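Local coordinates for protein 3-hydroxyacyl-thioester dehydratase Z (Mycobacterium tuberculosis, PDB 2C2I) that probably catalyses the reversible hydration of trans-2-enoyl-CoA to (3R)-3-hydroxyacyl-CoA as a homodimeric hotdog-fold enzyme of fatty acid metabolism, at residues V18-E30 against M65-Y78. Residues are numbered along the deposited sequence; the frame is centred on the assembly and turned at random.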
ATOM      1  N   VAL A  18     -18.926   5.169   8.632  1.00 18.49           N
ATOM      2  CA  VAL A  18     -18.457   4.411   9.798  1.00 18.75           C
ATOM      3  C   VAL A  18     -17.504   5.199  10.709  1.00 19.05           C
ATOM      4  O   VAL A  18     -17.092   4.696  11.752  1.00 20.13           O
ATOM      5  CB  VAL A  18     -17.854   3.029   9.413  1.00 18.81           C
ATOM      6  CG1 VAL A  18     -18.933   2.111   8.915  1.00 19.44           C
ATOM      7  CG2 VAL A  18     -16.765   3.203   8.365  1.00 17.86           C
ATOM      8  N   GLY A  19     -17.158   6.421  10.313  1.00 18.22           N
ATOM      9  CA  GLY A  19     -16.546   7.347  11.250  1.00 17.17           C
ATOM     10  C   GLY A  19     -15.443   8.232  10.712  1.00 16.76           C
ATOM     11  O   GLY A  19     -15.320   8.469   9.489  1.00 16.37           O
ATOM     12  N   GLN A  20     -14.707   8.791  11.663  1.00 16.87           N
ATOM     13  CA  GLN A  20     -13.600   9.686  11.392  1.00 17.52           C
ATOM     14  C   GLN A  20     -12.532   9.442  12.450  1.00 17.50           C
ATOM     15  O   GLN A  20     -12.825   9.327  13.644  1.00 17.76           O
ATOM     16  CB  GLN A  20     -14.072  11.146  11.401  1.00 18.40           C
ATOM     17  CG  GLN A  20     -12.963  12.142  11.124  1.00 20.47           C
ATOM     18  CD  GLN A  20     -13.478  13.548  10.929  1.00 25.33           C
ATOM     19  OE1 GLN A  20     -13.910  14.191  11.876  1.00 26.52           O
ATOM     20  NE2 GLN A  20     -13.430  14.029   9.696  1.00 27.06           N
ATOM     21  N   SER A  21     -11.284   9.347  12.015  1.00 16.92           N
ATOM     22  CA  SER A  21     -10.195   9.087  12.939  1.00 17.71           C
ATOM     23  C   SER A  21      -9.803  10.360  13.680  1.00 19.13           C
ATOM     24  O   SER A  21     -10.293  11.460  13.378  1.00 18.35           O
ATOM     25  CB  SER A  21      -8.976   8.562  12.179  1.00 16.98           C
ATOM     26  OG  SER A  21      -8.325   9.628  11.494  1.00 17.19           O
ATOM     27  N   ASP A  22      -8.884  10.208  14.619  1.00 20.64           N
ATOM     28  CA  ASP A  22      -8.178  11.341  15.201  1.00 22.81           C
ATOM     29  C   ASP A  22      -7.131  11.841  14.191  1.00 22.23           C
ATOM     30  O   ASP A  22      -6.855  11.183  13.179  1.00 21.43           O
ATOM     31  CB  ASP A  22      -7.471  10.925  16.503  1.00 24.54           C
ATOM     32  CG  ASP A  22      -8.373  10.129  17.455  1.00 29.43           C
ATOM     33  OD1 ASP A  22      -9.610  10.335  17.456  1.00 34.85           O
ATOM     34  OD2 ASP A  22      -7.833   9.294  18.220  1.00 34.57           O
ATOM     35  N   TRP A  23      -6.574  13.017  14.452  1.00 22.94           N
ATOM     36  CA  TRP A  23      -5.388  13.467  13.734  1.00 22.94           C
ATOM     37  C   TRP A  23      -4.196  12.621  14.206  1.00 22.71           C
ATOM     38  O   TRP A  23      -4.052  12.335  15.407  1.00 23.67           O
ATOM     39  CB  TRP A  23      -5.120  14.953  14.005  1.00 23.45           C
ATOM     40  CG  TRP A  23      -6.104  15.893  13.371  1.00 24.16           C
ATOM     41  CD1 TRP A  23      -7.121  16.593  14.002  1.00 24.20           C
ATOM     42  CD2 TRP A  23      -6.162  16.267  11.992  1.00 23.75           C
ATOM     43  NE1 TRP A  23      -7.803  17.360  13.087  1.00 24.90           N
ATOM     44  CE2 TRP A  23      -7.239  17.188  11.847  1.00 23.73           C
ATOM     45  CE3 TRP A  23      -5.420  15.913  10.862  1.00 22.26           C
ATOM     46  CZ2 TRP A  23      -7.584  17.752  10.612  1.00 24.31           C
ATOM     47  CZ3 TRP A  23      -5.764  16.477   9.637  1.00 22.23           C
ATOM     48  CH2 TRP A  23      -6.839  17.388   9.522  1.00 23.57           C
ATOM     49  N   VAL A  24      -3.357  12.207  13.262  1.00 22.13           N
ATOM     50  CA  VAL A  24      -2.103  11.533  13.584  1.00 22.40           C
ATOM     51  C   VAL A  24      -0.978  12.273  12.881  1.00 22.29           C
ATOM     52  O   VAL A  24      -1.137  12.720  11.741  1.00 22.33           O
ATOM     53  CB  VAL A  24      -2.089   9.994  13.238  1.00 22.30           C
ATOM     54  CG1 VAL A  24      -3.353   9.284  13.726  1.00 22.33           C
ATOM     55  CG2 VAL A  24      -1.849   9.739  11.767  1.00 22.05           C
ATOM     56  N   THR A  25       0.145  12.427  13.574  1.00 23.27           N
ATOM     57  CA  THR A  25       1.294  13.140  13.016  1.00 23.39           C
ATOM     58  C   THR A  25       2.231  12.137  12.347  1.00 22.93           C
ATOM     59  O   THR A  25       2.617  11.140  12.961  1.00 23.60           O
ATOM     60  CB  THR A  25       2.037  13.949  14.105  1.00 24.44           C
ATOM     61  OG1 THR A  25       1.145  14.926  14.652  1.00 25.52           O
ATOM     62  CG2 THR A  25       3.288  14.649  13.526  1.00 24.54           C
ATOM     63  N   ILE A  26       2.567  12.400  11.086  1.00 22.11           N
ATOM     64  CA  ILE A  26       3.494  11.535  10.332  1.00 22.01           C
ATOM     65  C   ILE A  26       4.917  12.066  10.503  1.00 21.85           C
ATOM     66  O   ILE A  26       5.229  13.167  10.049  1.00 21.94           O
ATOM     67  CB  ILE A  26       3.085  11.431   8.835  1.00 21.44           C
ATOM     68  CG1 ILE A  26       1.673  10.829   8.681  1.00 22.60           C
ATOM     69  CG2 ILE A  26       4.092  10.606   8.019  1.00 22.40           C
ATOM     70  CD1 ILE A  26       1.353   9.646   9.629  1.00 25.71           C
ATOM     71  N   THR A  27       5.758  11.286  11.175  1.00 21.68           N
ATOM     72  CA  THR A  27       7.120  11.735  11.525  1.00 22.29           C
ATOM     73  C   THR A  27       8.193  11.241  10.563  1.00 21.89           C
ATOM     74  O   THR A  27       7.979  10.280   9.827  1.00 21.03           O
ATOM     75  CB  THR A  27       7.528  11.297  12.947  1.00 22.47           C
ATOM     76  OG1 THR A  27       7.626   9.870  13.030  1.00 23.26           O
ATOM     77  CG2 THR A  27       6.525  11.824  13.980  1.00 23.60           C
ATOM     78  N   GLN A  28       9.357  11.887  10.593  1.00 22.18           N
ATOM     79  CA  GLN A  28      10.490  11.437   9.786  1.00 21.89           C
ATOM     80  C   GLN A  28      10.940  10.036  10.222  1.00 22.05           C
ATOM     81  O   GLN A  28      11.297   9.205   9.383  1.00 22.11           O
ATOM     82  CB  GLN A  28      11.645  12.441   9.844  1.00 22.25           C
ATOM     83  CG  GLN A  28      12.764  12.097   8.880  1.00 22.36           C
ATOM     84  CD  GLN A  28      12.343  12.198   7.420  1.00 22.21           C
ATOM     85  OE1 GLN A  28      11.979  13.268   6.942  1.00 19.83           O
ATOM     86  NE2 GLN A  28      12.428  11.079   6.698  1.00 20.06           N
ATOM     87  N   GLU A  29      10.892   9.768  11.527  1.00 22.02           N
ATOM     88  CA  GLU A  29      11.236   8.447  12.064  1.00 22.69           C
ATOM     89  C   GLU A  29      10.369   7.358  11.431  1.00 21.46           C
ATOM     90  O   GLU A  29      10.863   6.295  11.093  1.00 20.92           O
ATOM     91  CB  GLU A  29      11.124   8.429  13.598  1.00 24.14           C
ATOM     92  CG  GLU A  29      10.549   7.149  14.211  1.00 30.06           C
ATOM     93  CD  GLU A  29      11.534   6.264  14.985  1.00 34.65           C
ATOM     94  OE1 GLU A  29      11.093   5.695  16.010  1.00 36.43           O
ATOM     95  OE2 GLU A  29      12.718   6.101  14.588  1.00 38.66           O
ATOM     96  N   GLU A  30       9.072   7.636  11.283  1.00 20.30           N
ATOM     97  CA  GLU A  30       8.158   6.661  10.680  1.00 19.45           C
ATOM     98  C   GLU A  30       8.455   6.482   9.208  1.00 17.56           C
ATOM     99  O   GLU A  30       8.369   5.357   8.689  1.00 17.60           O
ATOM    100  CB  GLU A  30       6.705   7.082  10.877  1.00 19.52           C
ATOM    101  CG  GLU A  30       6.277   7.052  12.339  1.00 22.38           C
ATOM    102  CD  GLU A  30       4.896   7.650  12.545  1.00 23.36           C
ATOM    103  OE1 GLU A  30       4.486   8.545  11.754  1.00 24.08           O
ATOM    104  OE2 GLU A  30       4.213   7.197  13.486  1.00 26.11           O
HETATM  105  N   MSE A  65       2.838   4.406   2.168  1.00  7.75           N
HETATM  106  CA  MSE A  65       2.711   4.450   3.614  1.00  9.38           C
HETATM  107  C   MSE A  65       1.384   5.078   4.015  1.00  7.65           C
HETATM  108  O   MSE A  65       0.691   4.529   4.847  1.00  7.39           O
HETATM  109  CB  MSE A  65       3.841   5.216   4.286  1.00  8.71           C
HETATM  110  CG  MSE A  65       3.644   5.218   5.811  1.00 11.34           C
HETATM  111 SE   MSE A  65       5.169   5.933   6.766  1.00 20.05          SE
HETATM  112  CE  MSE A  65       5.347   7.067   5.938  1.00  9.11           C
ATOM    113  N   THR A  66       1.050   6.226   3.433  1.00  7.81           N
ATOM    114  CA  THR A  66      -0.230   6.895   3.752  1.00  7.62           C
ATOM    115  C   THR A  66      -1.403   5.917   3.521  1.00  6.86           C
ATOM    116  O   THR A  66      -2.308   5.776   4.353  1.00  7.23           O
ATOM    117  CB  THR A  66      -0.390   8.186   2.919  1.00  8.58           C
ATOM    118  OG1 THR A  66       0.706   9.074   3.225  1.00  9.16           O
ATOM    119  CG2 THR A  66      -1.684   8.912   3.265  1.00  8.77           C
ATOM    120  N   LEU A  67      -1.352   5.216   2.399  1.00  6.25           N
ATOM    121  CA  LEU A  67      -2.368   4.191   2.093  1.00  6.84           C
ATOM    122  C   LEU A  67      -2.405   3.146   3.207  1.00  6.75           C
ATOM    123  O   LEU A  67      -3.475   2.761   3.648  1.00  7.59           O
ATOM    124  CB  LEU A  67      -2.078   3.517   0.737  1.00  6.23           C
ATOM    125  CG  LEU A  67      -2.998   2.332   0.376  1.00  5.81           C
ATOM    126  CD1 LEU A  67      -4.445   2.789   0.228  1.00  5.79           C
ATOM    127  CD2 LEU A  67      -2.507   1.661  -0.909  1.00  6.45           C
ATOM    128  N   ALA A  68      -1.226   2.701   3.651  1.00  6.80           N
ATOM    129  CA  ALA A  68      -1.076   1.685   4.702  1.00  6.75           C
ATOM    130  C   ALA A  68      -1.450   2.171   6.109  1.00  7.49           C
ATOM    131  O   ALA A  68      -1.491   1.370   7.052  1.00  7.86           O
ATOM    132  CB  ALA A  68       0.360   1.113   4.687  1.00  6.47           C
ATOM    133  N   LEU A  69      -1.712   3.473   6.257  1.00  8.44           N
ATOM    134  CA  LEU A  69      -2.309   3.960   7.501  1.00  9.71           C
ATOM    135  C   LEU A  69      -3.807   3.597   7.657  1.00  9.66           C
ATOM    136  O   LEU A  69      -4.373   3.787   8.728  1.00 10.05           O
ATOM    137  CB  LEU A  69      -2.115   5.474   7.669  1.00 10.42           C
ATOM    138  CG  LEU A  69      -0.699   6.054   7.665  1.00 12.64           C
ATOM    139  CD1 LEU A  69      -0.759   7.591   7.703  1.00 12.72           C
ATOM    140  CD2 LEU A  69       0.114   5.508   8.847  1.00 13.88           C
ATOM    141  N   LEU A  70      -4.431   3.053   6.615  1.00  9.29           N
ATOM    142  CA  LEU A  70      -5.873   2.766   6.676  1.00  9.76           C
ATOM    143  C   LEU A  70      -6.292   1.877   7.856  1.00 10.26           C
ATOM    144  O   LEU A  70      -7.256   2.199   8.563  1.00 10.72           O
ATOM    145  CB  LEU A  70      -6.410   2.227   5.330  1.00  9.53           C
ATOM    146  CG  LEU A  70      -7.148   3.230   4.448  1.00  9.24           C
ATOM    147  CD1 LEU A  70      -6.295   4.510   4.231  1.00 11.56           C
ATOM    148  CD2 LEU A  70      -7.548   2.535   3.130  1.00 10.41           C
ATOM    149  N   PRO A  71      -5.600   0.739   8.065  1.00 10.12           N
ATOM    150  CA  PRO A  71      -5.932  -0.080   9.245  1.00 10.98           C
ATOM    151  C   PRO A  71      -5.885   0.660  10.597  1.00 11.70           C
ATOM    152  O   PRO A  71      -6.850   0.585  11.366  1.00 11.86           O
ATOM    153  CB  PRO A  71      -4.909  -1.230   9.176  1.00 10.07           C
ATOM    154  CG  PRO A  71      -4.623  -1.352   7.645  1.00 10.30           C
ATOM    155  CD  PRO A  71      -4.577   0.092   7.211  1.00  9.67           C
ATOM    156  N   ARG A  72      -4.800   1.370  10.885  1.00 11.95           N
ATOM    157  CA  ARG A  72      -4.710   2.120  12.159  1.00 13.95           C
ATOM    158  C   ARG A  72      -5.858   3.126  12.279  1.00 13.35           C
ATOM    159  O   ARG A  72      -6.492   3.236  13.323  1.00 14.41           O
ATOM    160  CB  ARG A  72      -3.379   2.870  12.274  1.00 13.78           C
ATOM    161  CG  ARG A  72      -3.307   3.843  13.440  1.00 16.93           C
ATOM    162  CD  ARG A  72      -1.967   4.550  13.500  1.00 20.92           C
ATOM    163  NE  ARG A  72      -1.857   5.332  14.724  1.00 28.97           N
ATOM    164  CZ  ARG A  72      -0.990   6.322  14.906  1.00 31.81           C
ATOM    165  NH1 ARG A  72      -0.141   6.653  13.942  1.00 32.24           N
ATOM    166  NH2 ARG A  72      -0.982   6.986  16.059  1.00 34.51           N
ATOM    167  N   LEU A  73      -6.097   3.866  11.208  1.00 13.06           N
ATOM    168  CA  LEU A  73      -7.072   4.966  11.254  1.00 13.75           C
ATOM    169  C   LEU A  73      -8.507   4.431  11.374  1.00 14.12           C
ATOM    170  O   LEU A  73      -9.330   4.975  12.132  1.00 15.64           O
ATOM    171  CB  LEU A  73      -6.864   5.898  10.063  1.00 13.08           C
ATOM    172  CG  LEU A  73      -5.486   6.599   9.963  1.00 14.75           C
ATOM    173  CD1 LEU A  73      -5.412   7.499   8.743  1.00 14.67           C
ATOM    174  CD2 LEU A  73      -5.157   7.406  11.195  1.00 18.67           C
ATOM    175  N   GLN A  74      -8.795   3.358  10.648  1.00 13.82           N
ATOM    176  CA  GLN A  74     -10.106   2.689  10.716  1.00 14.29           C
ATOM    177  C   GLN A  74     -10.336   2.016  12.081  1.00 15.26           C
ATOM    178  O   GLN A  74     -11.447   2.013  12.578  1.00 14.09           O
ATOM    179  CB  GLN A  74     -10.276   1.709   9.554  1.00 13.34           C
ATOM    180  CG  GLN A  74     -10.411   2.438   8.206  1.00 12.71           C
ATOM    181  CD  GLN A  74     -10.235   1.538   6.997  1.00 14.09           C
ATOM    182  OE1 GLN A  74     -10.016   0.337   7.123  1.00 12.57           O
ATOM    183  NE2 GLN A  74     -10.317   2.131   5.806  1.00 12.61           N
ATOM    184  N   HIS A  75      -9.267   1.528  12.713  1.00 16.59           N
ATOM    185  CA  HIS A  75      -9.365   0.946  14.068  1.00 18.69           C
ATOM    186  C   HIS A  75      -9.812   1.990  15.108  1.00 19.05           C
ATOM    187  O   HIS A  75     -10.490   1.646  16.086  1.00 19.83           O
ATOM    188  CB  HIS A  75      -8.027   0.308  14.469  1.00 19.52           C
ATOM    189  CG  HIS A  75      -8.061  -0.424  15.775  1.00 24.37           C
ATOM    190  ND1 HIS A  75      -8.507  -1.724  15.886  1.00 28.93           N
ATOM    191  CD2 HIS A  75      -7.682  -0.050  17.021  1.00 28.75           C
ATOM    192  CE1 HIS A  75      -8.408  -2.120  17.143  1.00 29.96           C
ATOM    193  NE2 HIS A  75      -7.913  -1.124  17.854  1.00 31.18           N
ATOM    194  N   GLN A  76      -9.460   3.257  14.872  1.00 18.90           N
ATOM    195  CA  GLN A  76      -9.905   4.386  15.682  1.00 19.89           C
ATOM    196  C   GLN A  76     -11.403   4.665  15.485  1.00 20.47           C
ATOM    197  O   GLN A  76     -12.037   5.294  16.345  1.00 20.24           O
ATOM    198  CB  GLN A  76      -9.108   5.660  15.353  1.00 20.38           C
ATOM    199  CG  GLN A  76      -7.658   5.650  15.843  1.00 21.31           C
ATOM    200  CD  GLN A  76      -6.913   6.930  15.531  1.00 21.16           C
ATOM    201  OE1 GLN A  76      -7.486   7.897  15.027  1.00 24.78           O
ATOM    202  NE2 GLN A  76      -5.632   6.951  15.843  1.00 26.00           N
HETATM  203  N   MSE A  77     -11.955   4.191  14.366  1.00 19.28           N
HETATM  204  CA  MSE A  77     -13.364   4.444  14.010  1.00 20.64           C
HETATM  205  C   MSE A  77     -14.356   3.380  14.473  1.00 21.22           C
HETATM  206  O   MSE A  77     -15.452   3.712  14.919  1.00 22.14           O
HETATM  207  CB  MSE A  77     -13.501   4.582  12.497  1.00 20.13           C
HETATM  208  CG  MSE A  77     -12.631   5.647  11.873  1.00 19.91           C
HETATM  209 SE   MSE A  77     -12.935   5.569   9.964  1.00 19.89          SE
HETATM  210  CE  MSE A  77     -11.376   6.395   9.337  1.00 20.19           C
ATOM    211  N   TYR A  78     -14.005   2.105  14.308  1.00 21.08           N
ATOM    212  CA  TYR A  78     -14.938   0.997  14.595  1.00 21.94           C
ATOM    213  C   TYR A  78     -14.179  -0.279  14.835  1.00 21.83           C
ATOM    214  O   TYR A  78     -13.001  -0.396  14.467  1.00 20.93           O
ATOM    215  CB  TYR A  78     -15.962   0.775  13.459  1.00 21.62           C
ATOM    216  CG  TYR A  78     -15.341   0.463  12.114  1.00 22.21           C
ATOM    217  CD1 TYR A  78     -15.211  -0.851  11.661  1.00 21.49           C
ATOM    218  CD2 TYR A  78     -14.869   1.485  11.308  1.00 21.36           C
ATOM    219  CE1 TYR A  78     -14.616  -1.123  10.418  1.00 23.27           C
ATOM    220  CE2 TYR A  78     -14.275   1.227  10.081  1.00 22.93           C
ATOM    221  CZ  TYR A  78     -14.148  -0.061   9.643  1.00 22.46           C
ATOM    222  OH  TYR A  78     -13.561  -0.265   8.408  1.00 24.69           O
TER
HETATM  223  O   HOH W   1     -17.122   5.540  14.306  1.00 26.45           O
HETATM  224  O   HOH W   2       2.028   8.670  13.372  1.00 34.10           O
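Val24 and Leu73 meet at the centre of this contact, CG1 of the valine 3.6 Å from CD2 of the leucine, where strand 17-25 of the hotdog fold, one of the two edge strands of the sheet within the chain, runs over the helical segment 65-78, the sausage that the curved antiparallel sheet wraps. Toward helix 28-38, Ile26 and Leu69 come together tip to tip, CD1 to CD1 at 3.5 Å. Selenomethionine Met65, with CG anti to the backbone N (chi1 -180°) and chi2 extended at 171°, carries its SE to 3.8 Å from Glu30 O; its side chain also approaches Ala61, a probable substrate-binding residue. At the other end Val18 CG2 packs 3.6 Å from Tyr78 CE2, while the extended chain of selenomethionine Met77 passes alongside the backbone of Gly19 and Gln20, beside the classic beta bulge that Val18 and Gly19 form opposite Ser110.

Arg72 lies at the polar edge, where Thr38 of the second subunit also packs on it; Val24 CG1 sits over one face of the guanidinium, 3.9 Å from its plane. Its NH1 donates to a water in the guanidinium plane, and that water donates to Thr25 O and Glu30 OE2, bridging opposite charges too far apart for a salt bridge. Glu30 also completes a capping box with Thr27. Gln76, extended beyond CG, reaches the backbone of Ser21 and Asp22, and Asp22 N donates to its OE1 at 2.7 Å, nearly in line with the amide C=O.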